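PDB 3FLP: SAP-like pentraxin from Limulus polyphemus, which binds two calcium ions per subunit and, as an invertebrate lectin of the pentraxin family, probably uses them to recognise sugar-type ligands from a doubly stacked heptamer. Local coordinates for residues I9-T14 with V140-E145; L34-R39 with Y49-A54; F43-G48 with I94-W99. One frame throughout, in Å; residues are numbered along the deposited sequence.

All three contacts belong to one pentraxin subunit, a sandwich of two antiparallel sheets. Contacts 1 and 2, with centres about 12 Å apart, both bridge the sheets and share one of them: strands 139-142 and 48-55 are neighbours, with probable hydrogen bonds V141 N to S52 O (2.8 Å) and G143 N to I50 O (2.9 Å). Contact 1 runs on into the double-calcium site through E145, while the F51 side chain of contact 2 lies about 12 Å from a calcium ion. Contact 3 joins two surface loops, its centre about 14 Å from that of contact 1 and 17 Å from that of contact 2. W99 CZ3, 3.6 Å from R39 O, ties it to strand 33-42.

Contact 1: I9-T14 with V140-E145; sequences ISFPGT and VVIGQE. With CA (calcium ion), chain O; CA (calcium ion), chain P.
F11 reaches across the sandwich to the end of strand 139-142, where its ring meets I142 and G143. Its CB points at that strand, and chi1 of -65° sets CG opposite the carbonyl carbon, carrying the ring inward. Farther out, CE1 comes 3.5 Å from I142 O and 4.3 Å from G143 CA, both of which approach the ring obliquely. CZ touches I142 CG2 at 3.8 Å, the apolar part of the contact. Over one face of the ring I9 CG2 stands 3.7 Å above the plane, toward the rim.

The polar part is a single bond. Q144 NE2 donates to T14 OG1 (3.0 Å, N-H...O 158°), with the hydroxyl only 2° out of the amide plane. NE2 also bonds P20 O, which fixes the amide rotation from a second direction.

Next along the chain, E145 OE1 bridges the two calcium ions, 2.5 Å from each, and OE2 adds a second bond to the chain O ion. D147 also binds both ions; D59, N60 and Q146 bind the chain O ion, E154 and E157 the chain P ion.

F11 belongs to strand 7-11, between strands 161-169 and 207-211; I142 comes from the facing sheet, between strands 48-55 and 21-24, and both side chains rest on L163 of strand 161-169.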
loop_
_atom_site.group_PDB
_atom_site.type_symbol
_atom_site.label_atom_id
_atom_site.label_comp_id
_atom_site.label_asym_id
_atom_site.label_seq_id
_atom_site.Cartn_x
_atom_site.Cartn_y
_atom_site.Cartn_z
ATOM N N ILE A 9 1.310 40.306 -6.651
ATOM C CA ILE A 9 1.940 41.616 -6.622
ATOM C C ILE A 9 0.813 42.634 -6.696
ATOM O O ILE A 9 -0.078 42.519 -7.542
ATOM C CB ILE A 9 2.867 41.840 -7.848
ATOM C CG1 ILE A 9 4.022 40.828 -7.841
ATOM C CG2 ILE A 9 3.388 43.272 -7.843
ATOM C CD1 ILE A 9 5.000 41.013 -6.712
ATOM N N SER A 10 0.842 43.614 -5.802
ATOM C CA SER A 10 -0.164 44.666 -5.797
ATOM C C SER A 10 0.439 45.930 -6.397
ATOM O O SER A 10 1.529 46.352 -6.007
ATOM C CB SER A 10 -0.638 44.960 -4.368
ATOM O OG SER A 10 -1.248 43.823 -3.786
ATOM N N PHE A 11 -0.271 46.509 -7.360
ATOM C CA PHE A 11 0.138 47.746 -8.019
ATOM C C PHE A 11 -0.835 48.759 -7.420
ATOM O O PHE A 11 -1.936 48.949 -7.927
ATOM C CB PHE A 11 -0.053 47.602 -9.534
ATOM C CG PHE A 11 0.844 46.562 -10.158
ATOM C CD1 PHE A 11 2.134 46.888 -10.565
ATOM C CD2 PHE A 11 0.415 45.245 -10.290
ATOM C CE1 PHE A 11 2.986 45.915 -11.093
ATOM C CE2 PHE A 11 1.257 44.265 -10.814
ATOM C CZ PHE A 11 2.548 44.602 -11.216
ATOM N N PRO A 12 -0.429 49.414 -6.319
ATOM C CA PRO A 12 -1.156 50.414 -5.523
ATOM C C PRO A 12 -1.914 51.513 -6.247
ATOM O O PRO A 12 -3.089 51.763 -5.964
ATOM C CB PRO A 12 -0.070 50.990 -4.613
ATOM C CG PRO A 12 0.926 49.871 -4.511
ATOM C CD PRO A 12 0.992 49.398 -5.929
ATOM N N GLY A 13 -1.236 52.180 -7.168
ATOM C CA GLY A 13 -1.847 53.276 -7.892
ATOM C C GLY A 13 -0.697 54.102 -8.426
ATOM O O GLY A 13 0.356 54.198 -7.788
ATOM N N THR A 14 -0.887 54.703 -9.590
ATOM C CA THR A 14 0.172 55.480 -10.201
ATOM C C THR A 14 -0.039 56.993 -10.157
ATOM O O THR A 14 -1.148 57.494 -10.336
ATOM C CB THR A 14 0.372 55.040 -11.677
ATOM O OG1 THR A 14 0.724 53.651 -11.723
ATOM C CG2 THR A 14 1.468 55.858 -12.343
ATOM N N VAL A 140 9.982 42.941 -21.189
ATOM C CA VAL A 140 8.627 42.898 -20.641
ATOM C C VAL A 140 8.456 43.697 -19.349
ATOM O O VAL A 140 9.212 43.523 -18.385
ATOM C CB VAL A 140 8.171 41.443 -20.345
ATOM C CG1 VAL A 140 6.796 41.450 -19.674
ATOM C CG2 VAL A 140 8.117 40.634 -21.632
ATOM N N VAL A 141 7.456 44.574 -19.342
ATOM C CA VAL A 141 7.130 45.373 -18.165
ATOM C C VAL A 141 5.678 45.075 -17.811
ATOM O O VAL A 141 4.832 44.954 -18.702
ATOM C CB VAL A 141 7.262 46.894 -18.427
ATOM C CG1 VAL A 141 6.490 47.665 -17.374
ATOM C CG2 VAL A 141 8.727 47.312 -18.379
ATOM N N ILE A 142 5.391 44.949 -16.519
ATOM C CA ILE A 142 4.034 44.676 -16.059
ATOM C C ILE A 142 3.484 45.869 -15.278
ATOM O O ILE A 142 4.161 46.410 -14.403
ATOM C CB ILE A 142 3.987 43.436 -15.130
ATOM C CG1 ILE A 142 4.585 42.214 -15.835
ATOM C CG2 ILE A 142 2.547 43.146 -14.719
ATOM C CD1 ILE A 142 3.828 41.758 -17.055
ATOM N N GLY A 143 2.262 46.279 -15.604
ATOM C CA GLY A 143 1.640 47.376 -14.881
ATOM C C GLY A 143 1.785 48.763 -15.474
ATOM O O GLY A 143 1.097 49.695 -15.045
ATOM N N GLN A 144 2.685 48.913 -16.443
ATOM C CA GLN A 144 2.896 50.199 -17.097
ATOM C C GLN A 144 3.076 49.958 -18.598
ATOM O O GLN A 144 3.398 48.849 -19.018
ATOM C CB GLN A 144 4.150 50.906 -16.546
ATOM C CG GLN A 144 4.169 51.219 -15.046
ATOM C CD GLN A 144 3.106 52.234 -14.614
ATOM O OE1 GLN A 144 2.647 53.056 -15.406
ATOM N NE2 GLN A 144 2.731 52.188 -13.349
ATOM N N GLU A 145 2.867 51.002 -19.396
ATOM C CA GLU A 145 3.008 50.928 -20.846
ATOM C C GLU A 145 4.349 51.580 -21.206
ATOM O O GLU A 145 4.574 52.743 -20.876
ATOM C CB GLU A 145 1.844 51.694 -21.492
ATOM C CG GLU A 145 1.444 51.264 -22.908
ATOM C CD GLU A 145 2.406 51.741 -23.980
ATOM O OE1 GLU A 145 2.673 52.962 -24.049
ATOM O OE2 GLU A 145 2.889 50.892 -24.761
HETATM CA CA CA O . 4.271 52.754 -25.968
HETATM CA CA CA P . 2.758 55.437 -23.549
HETATM O O HOH W 1 3.801 55.130 -21.448
HETATM O O HOH W 2 2.470 53.963 -26.866
HETATM O O HOH W 3 1.157 55.577 -25.282
#

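Contact 2: L34-R39 with Y49-A54; sequences LTVCQR and YIFSCA
V36 and F51 form the centre of this contact through a CH-pi interaction. V36 CG2 sits 4.0 Å from the centroid of the F51 ring and only 4° off its normal, which places the methyl over the middle of one face. The ring gets there because F51 CG is turned opposite the backbone N (chi1 -177°), sending the side chain across to the other strand.

Ordinary apolar contacts extend this core. V36 CG1, the second branch of the same valine, lies 3.8 Å from F51 CD2, so both methyls lie on the same side of the ring, CG2 over its centre and CG1 displaced toward the CG-CD2 rim. L34 CD2 approaches F51 CE1 obliquely at a looser 4.4 Å.

A polar atom against a methyl makes the third kind. Q38 OE1 comes 3.6 Å from I50 CG2, its chain bent at chi2. I50 and F51 are consecutive, yet both point toward strand 33-42, consistent with the helix-like backbone angles of I50, which break the strand's alternation; F51 N is hydrogen-bonded to T64 OG1.

No hydrogen bond joins the two segments, whose axes approach to 9.4 Å at 146° between their directions: they face each other from different sheets. Behind V36, C37 is disulfide-bonded to C103 of the adjacent strand 100-107. Beyond F51, S52 OG bonds the side-chain NE2 of the calcium ligand Q146. Such side-chain packing between two antiparallel sheets is part of the hydrophobic core of the concanavalin-like pentraxin sandwich.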
loop_
_atom_site.group_PDB
_atom_site.type_symbol
_atom_site.label_atom_id
_atom_site.label_comp_id
_atom_site.label_asym_id
_atom_site.label_seq_id
_atom_site.Cartn_x
_atom_site.Cartn_y
_atom_site.Cartn_z
ATOM N N LEU A 34 2.039 34.014 -29.169
ATOM C CA LEU A 34 2.180 34.295 -27.757
ATOM C C LEU A 34 0.860 34.163 -27.014
ATOM O O LEU A 34 -0.180 34.627 -27.483
ATOM C CB LEU A 34 2.741 35.708 -27.569
ATOM C CG LEU A 34 3.481 36.012 -26.268
ATOM C CD1 LEU A 34 4.783 35.208 -26.206
ATOM C CD2 LEU A 34 3.787 37.505 -26.212
ATOM N N THR A 35 0.902 33.506 -25.860
ATOM C CA THR A 35 -0.282 33.364 -25.024
ATOM C C THR A 35 0.115 33.881 -23.642
ATOM O O THR A 35 1.066 33.382 -23.028
ATOM C CB THR A 35 -0.753 31.891 -24.896
ATOM O OG1 THR A 35 -1.154 31.393 -26.180
ATOM C CG2 THR A 35 -1.943 31.795 -23.938
ATOM N N VAL A 36 -0.599 34.896 -23.168
ATOM C CA VAL A 36 -0.321 35.479 -21.860
ATOM C C VAL A 36 -1.547 35.267 -20.972
ATOM O O VAL A 36 -2.637 35.767 -21.263
ATOM C CB VAL A 36 -0.013 36.997 -21.973
ATOM C CG1 VAL A 36 0.280 37.583 -20.586
ATOM C CG2 VAL A 36 1.177 37.220 -22.906
ATOM N N CYS A 37 -1.360 34.506 -19.901
ATOM C CA CYS A 37 -2.437 34.204 -18.967
ATOM C C CYS A 37 -2.021 34.673 -17.567
ATOM O O CYS A 37 -0.845 34.610 -17.207
ATOM C CB CYS A 37 -2.676 32.690 -18.896
ATOM S SG CYS A 37 -3.638 31.743 -20.139
ATOM N N GLN A 38 -2.983 35.146 -16.781
ATOM C CA GLN A 38 -2.706 35.565 -15.408
ATOM C C GLN A 38 -3.988 35.830 -14.632
ATOM O O GLN A 38 -5.062 35.981 -15.210
ATOM C CB GLN A 38 -1.809 36.822 -15.354
ATOM C CG GLN A 38 -2.529 38.150 -15.513
ATOM C CD GLN A 38 -2.596 38.608 -16.953
ATOM O OE1 GLN A 38 -1.618 39.122 -17.498
ATOM N NE2 GLN A 38 -3.747 38.416 -17.584
ATOM N N ARG A 39 -3.869 35.874 -13.311
ATOM C CA ARG A 39 -5.013 36.150 -12.454
ATOM C C ARG A 39 -4.908 37.623 -12.058
ATOM O O ARG A 39 -3.844 38.086 -11.639
ATOM C CB ARG A 39 -4.972 35.231 -11.226
ATOM C CG ARG A 39 -5.165 33.753 -11.594
ATOM C CD ARG A 39 -4.732 32.770 -10.502
ATOM N NE ARG A 39 -4.620 31.435 -11.083
ATOM C CZ ARG A 39 -5.662 30.684 -11.439
ATOM N NH1 ARG A 39 -6.905 31.126 -11.254
ATOM N NH2 ARG A 39 -5.464 29.512 -12.035
ATOM N N TYR A 49 -2.850 49.153 -19.062
ATOM C CA TYR A 49 -2.055 48.154 -19.776
ATOM C C TYR A 49 -1.372 47.239 -18.775
ATOM O O TYR A 49 -0.677 47.700 -17.867
ATOM C CB TYR A 49 -1.025 48.835 -20.682
ATOM C CG TYR A 49 -1.693 49.570 -21.811
ATOM C CD1 TYR A 49 -2.306 50.802 -21.597
ATOM C CD2 TYR A 49 -1.808 48.982 -23.073
ATOM C CE1 TYR A 49 -3.027 51.433 -22.608
ATOM C CE2 TYR A 49 -2.527 49.600 -24.092
ATOM C CZ TYR A 49 -3.134 50.824 -23.851
ATOM O OH TYR A 49 -3.859 51.428 -24.848
ATOM N N ILE A 50 -1.576 45.938 -18.952
ATOM C CA ILE A 50 -1.026 44.939 -18.045
ATOM C C ILE A 50 0.336 44.398 -18.460
ATOM O O ILE A 50 1.312 44.515 -17.721
ATOM C CB ILE A 50 -2.018 43.759 -17.902
ATOM C CG1 ILE A 50 -3.358 44.292 -17.390
ATOM C CG2 ILE A 50 -1.466 42.708 -16.947
ATOM C CD1 ILE A 50 -4.468 43.270 -17.392
ATOM N N PHE A 51 0.387 43.797 -19.643
ATOM C CA PHE A 51 1.610 43.207 -20.184
ATOM C C PHE A 51 2.115 44.061 -21.351
ATOM O O PHE A 51 1.437 44.213 -22.362
ATOM C CB PHE A 51 1.296 41.770 -20.631
ATOM C CG PHE A 51 2.481 40.993 -21.140
ATOM C CD1 PHE A 51 2.934 41.156 -22.449
ATOM C CD2 PHE A 51 3.108 40.052 -20.328
ATOM C CE1 PHE A 51 3.989 40.390 -22.938
ATOM C CE2 PHE A 51 4.167 39.278 -20.812
ATOM C CZ PHE A 51 4.607 39.447 -22.116
ATOM N N SER A 52 3.311 44.615 -21.196
ATOM C CA SER A 52 3.919 45.472 -22.214
ATOM C C SER A 52 5.279 44.938 -22.660
ATOM O O SER A 52 6.177 44.749 -21.840
ATOM C CB SER A 52 4.077 46.894 -21.650
ATOM O OG SER A 52 4.925 47.699 -22.452
ATOM N N CYS A 53 5.423 44.698 -23.961
ATOM C CA CYS A 53 6.672 44.196 -24.523
ATOM C C CYS A 53 7.233 45.192 -25.536
ATOM O O CYS A 53 6.542 45.599 -26.468
ATOM C CB CYS A 53 6.450 42.849 -25.207
ATOM S SG CYS A 53 7.965 42.161 -25.909
ATOM N N ALA A 54 8.494 45.573 -25.359
ATOM C CA ALA A 54 9.112 46.539 -26.249
ATOM C C ALA A 54 10.527 46.181 -26.693
ATOM O O ALA A 54 11.301 45.612 -25.925
ATOM C CB ALA A 54 9.131 47.901 -25.574
#

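Contact 3: F43-G48 with I94-W99; sequences FHRNTG and IELGQW
L96 packs on the backbone of H44 and the CG of R45, whose flat groups turn to other partners at their edges. In the plane of the H44 ring lies N46 O, which takes a weak hydrogen bond from ND1 (3.0 Å, 130°). In the plane of the R45 guanidinium lies water 4, while NH1 bonds S70 O.

L96 occupies the second position of a type II beta turn, E95 to Q98, closed by Q98 N to E95 O at 3.0 Å; G97, with phi of 97°, takes the third. The turn presents L96 to the backbone of the 43-48 loop, and its two methyls divide the work. CD1 lies 3.6 Å from F43 O, and CD2 the same distance from H44 C. R45 crosses L96 at about a right angle, its CG 4.1 Å from CD1.

V109 of a second subunit also packs on L96, and E95 makes a salt bridge to R112 of that subunit. The pair of loops therefore lies at a subunit interface of the pentraxin assembly.

A water joins the loops at their polar margin: R45 NE donates to water 4 at 2.7 Å, and that water donates to I94 O at 2.9 Å.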
loop_
_atom_site.group_PDB
_atom_site.type_symbol
_atom_site.label_atom_id
_atom_site.label_comp_id
_atom_site.label_asym_id
_atom_site.label_seq_id
_atom_site.Cartn_x
_atom_site.Cartn_y
_atom_site.Cartn_z
ATOM N N PHE A 43 -8.493 47.404 -9.930
ATOM C CA PHE A 43 -8.898 48.452 -8.994
ATOM C C PHE A 43 -9.668 49.582 -9.680
ATOM O O PHE A 43 -10.271 50.412 -9.003
ATOM C CB PHE A 43 -7.684 49.049 -8.275
ATOM C CG PHE A 43 -7.083 48.151 -7.220
ATOM C CD1 PHE A 43 -7.786 47.050 -6.725
ATOM C CD2 PHE A 43 -5.830 48.437 -6.684
ATOM C CE1 PHE A 43 -7.243 46.250 -5.712
ATOM C CE2 PHE A 43 -5.283 47.643 -5.672
ATOM C CZ PHE A 43 -5.992 46.549 -5.186
ATOM N N HIS A 44 -9.640 49.633 -11.011
ATOM C CA HIS A 44 -10.372 50.683 -11.724
ATOM C C HIS A 44 -10.956 50.256 -13.066
ATOM O O HIS A 44 -10.473 49.328 -13.716
ATOM C CB HIS A 44 -9.502 51.945 -11.896
ATOM C CG HIS A 44 -8.185 51.707 -12.575
ATOM N ND1 HIS A 44 -8.077 51.377 -13.910
ATOM C CD2 HIS A 44 -6.916 51.786 -12.106
ATOM C CE1 HIS A 44 -6.802 51.267 -14.235
ATOM N NE2 HIS A 44 -6.075 51.509 -13.159
ATOM N N ARG A 45 -12.017 50.947 -13.470
ATOM C CA ARG A 45 -12.703 50.655 -14.720
ATOM C C ARG A 45 -11.997 51.169 -15.969
ATOM O O ARG A 45 -12.085 50.542 -17.027
ATOM C CB ARG A 45 -14.121 51.230 -14.691
ATOM C CG ARG A 45 -15.088 50.476 -13.794
ATOM C CD ARG A 45 -16.520 50.900 -14.075
ATOM N NE ARG A 45 -17.473 49.889 -13.630
ATOM C CZ ARG A 45 -18.771 49.895 -13.922
ATOM N NH1 ARG A 45 -19.287 50.868 -14.664
ATOM N NH2 ARG A 45 -19.550 48.916 -13.484
ATOM N N ASN A 46 -11.300 52.298 -15.855
ATOM C CA ASN A 46 -10.631 52.862 -17.017
ATOM C C ASN A 46 -9.484 52.007 -17.531
ATOM O O ASN A 46 -8.887 51.218 -16.797
ATOM C CB ASN A 46 -10.156 54.302 -16.753
ATOM C CG ASN A 46 -9.356 54.436 -15.480
ATOM O OD1 ASN A 46 -9.879 54.250 -14.379
ATOM N ND2 ASN A 46 -8.081 54.771 -15.620
ATOM N N THR A 47 -9.202 52.169 -18.818
ATOM C CA THR A 47 -8.163 51.418 -19.502
ATOM C C THR A 47 -6.813 51.409 -18.800
ATOM O O THR A 47 -6.334 52.435 -18.324
ATOM C CB THR A 47 -7.964 51.968 -20.917
ATOM O OG1 THR A 47 -9.236 52.041 -21.569
ATOM C CG2 THR A 47 -7.033 51.062 -21.718
ATOM N N GLY A 48 -6.210 50.230 -18.747
ATOM C CA GLY A 48 -4.904 50.078 -18.141
ATOM C C GLY A 48 -4.160 49.000 -18.907
ATOM O O GLY A 48 -4.776 48.043 -19.372
ATOM N N ILE A 94 -17.853 42.738 -14.337
ATOM C CA ILE A 94 -16.690 42.917 -13.490
ATOM C C ILE A 94 -16.984 43.710 -12.224
ATOM O O ILE A 94 -17.581 44.784 -12.268
ATOM C CB ILE A 94 -15.537 43.648 -14.245
ATOM C CG1 ILE A 94 -15.004 42.771 -15.382
ATOM C CG2 ILE A 94 -14.414 44.009 -13.266
ATOM C CD1 ILE A 94 -14.330 41.478 -14.916
ATOM N N GLU A 95 -16.560 43.163 -11.093
ATOM C CA GLU A 95 -16.708 43.840 -9.817
ATOM C C GLU A 95 -15.286 44.181 -9.410
ATOM O O GLU A 95 -14.483 43.281 -9.149
ATOM C CB GLU A 95 -17.335 42.920 -8.768
ATOM C CG GLU A 95 -18.791 42.561 -9.033
ATOM C CD GLU A 95 -19.653 43.786 -9.306
ATOM O OE1 GLU A 95 -19.547 44.781 -8.547
ATOM O OE2 GLU A 95 -20.441 43.747 -10.279
ATOM N N LEU A 96 -14.962 45.472 -9.387
ATOM C CA LEU A 96 -13.617 45.889 -9.005
ATOM C C LEU A 96 -13.314 45.305 -7.631
ATOM O O LEU A 96 -14.172 45.306 -6.745
ATOM C CB LEU A 96 -13.511 47.417 -8.966
ATOM C CG LEU A 96 -13.757 48.155 -10.289
ATOM C CD1 LEU A 96 -13.649 49.664 -10.072
ATOM C CD2 LEU A 96 -12.745 47.696 -11.335
ATOM N N GLY A 97 -12.103 44.786 -7.462
ATOM C CA GLY A 97 -11.740 44.194 -6.190
ATOM C C GLY A 97 -11.900 42.680 -6.158
ATOM O O GLY A 97 -11.500 42.044 -5.184
ATOM N N GLN A 98 -12.496 42.103 -7.203
ATOM C CA GLN A 98 -12.668 40.648 -7.291
ATOM C C GLN A 98 -11.661 40.047 -8.273
ATOM O O GLN A 98 -11.175 40.732 -9.174
ATOM C CB GLN A 98 -14.087 40.279 -7.738
ATOM C CG GLN A 98 -15.148 40.567 -6.687
ATOM C CD GLN A 98 -14.831 39.901 -5.363
ATOM O OE1 GLN A 98 -14.852 38.674 -5.250
ATOM N NE2 GLN A 98 -14.517 40.708 -4.357
ATOM N N TRP A 99 -11.351 38.766 -8.085
ATOM C CA TRP A 99 -10.399 38.058 -8.935
ATOM C C TRP A 99 -11.028 37.487 -10.198
ATOM O O TRP A 99 -12.170 37.032 -10.186
ATOM C CB TRP A 99 -9.751 36.900 -8.174
ATOM C CG TRP A 99 -8.746 37.283 -7.133
ATOM C CD1 TRP A 99 -8.920 37.271 -5.768
ATOM C CD2 TRP A 99 -7.380 37.666 -7.361
ATOM N NE1 TRP A 99 -7.742 37.612 -5.142
ATOM C CE2 TRP A 99 -6.783 37.861 -6.093
ATOM C CE3 TRP A 99 -6.604 37.863 -8.515
ATOM C CZ2 TRP A 99 -5.442 38.241 -5.947
ATOM C CZ3 TRP A 99 -5.271 38.243 -8.372
ATOM C CH2 TRP A 99 -4.705 38.425 -7.095
HETATM O O HOH W 4 -17.246 47.637 -12.090
#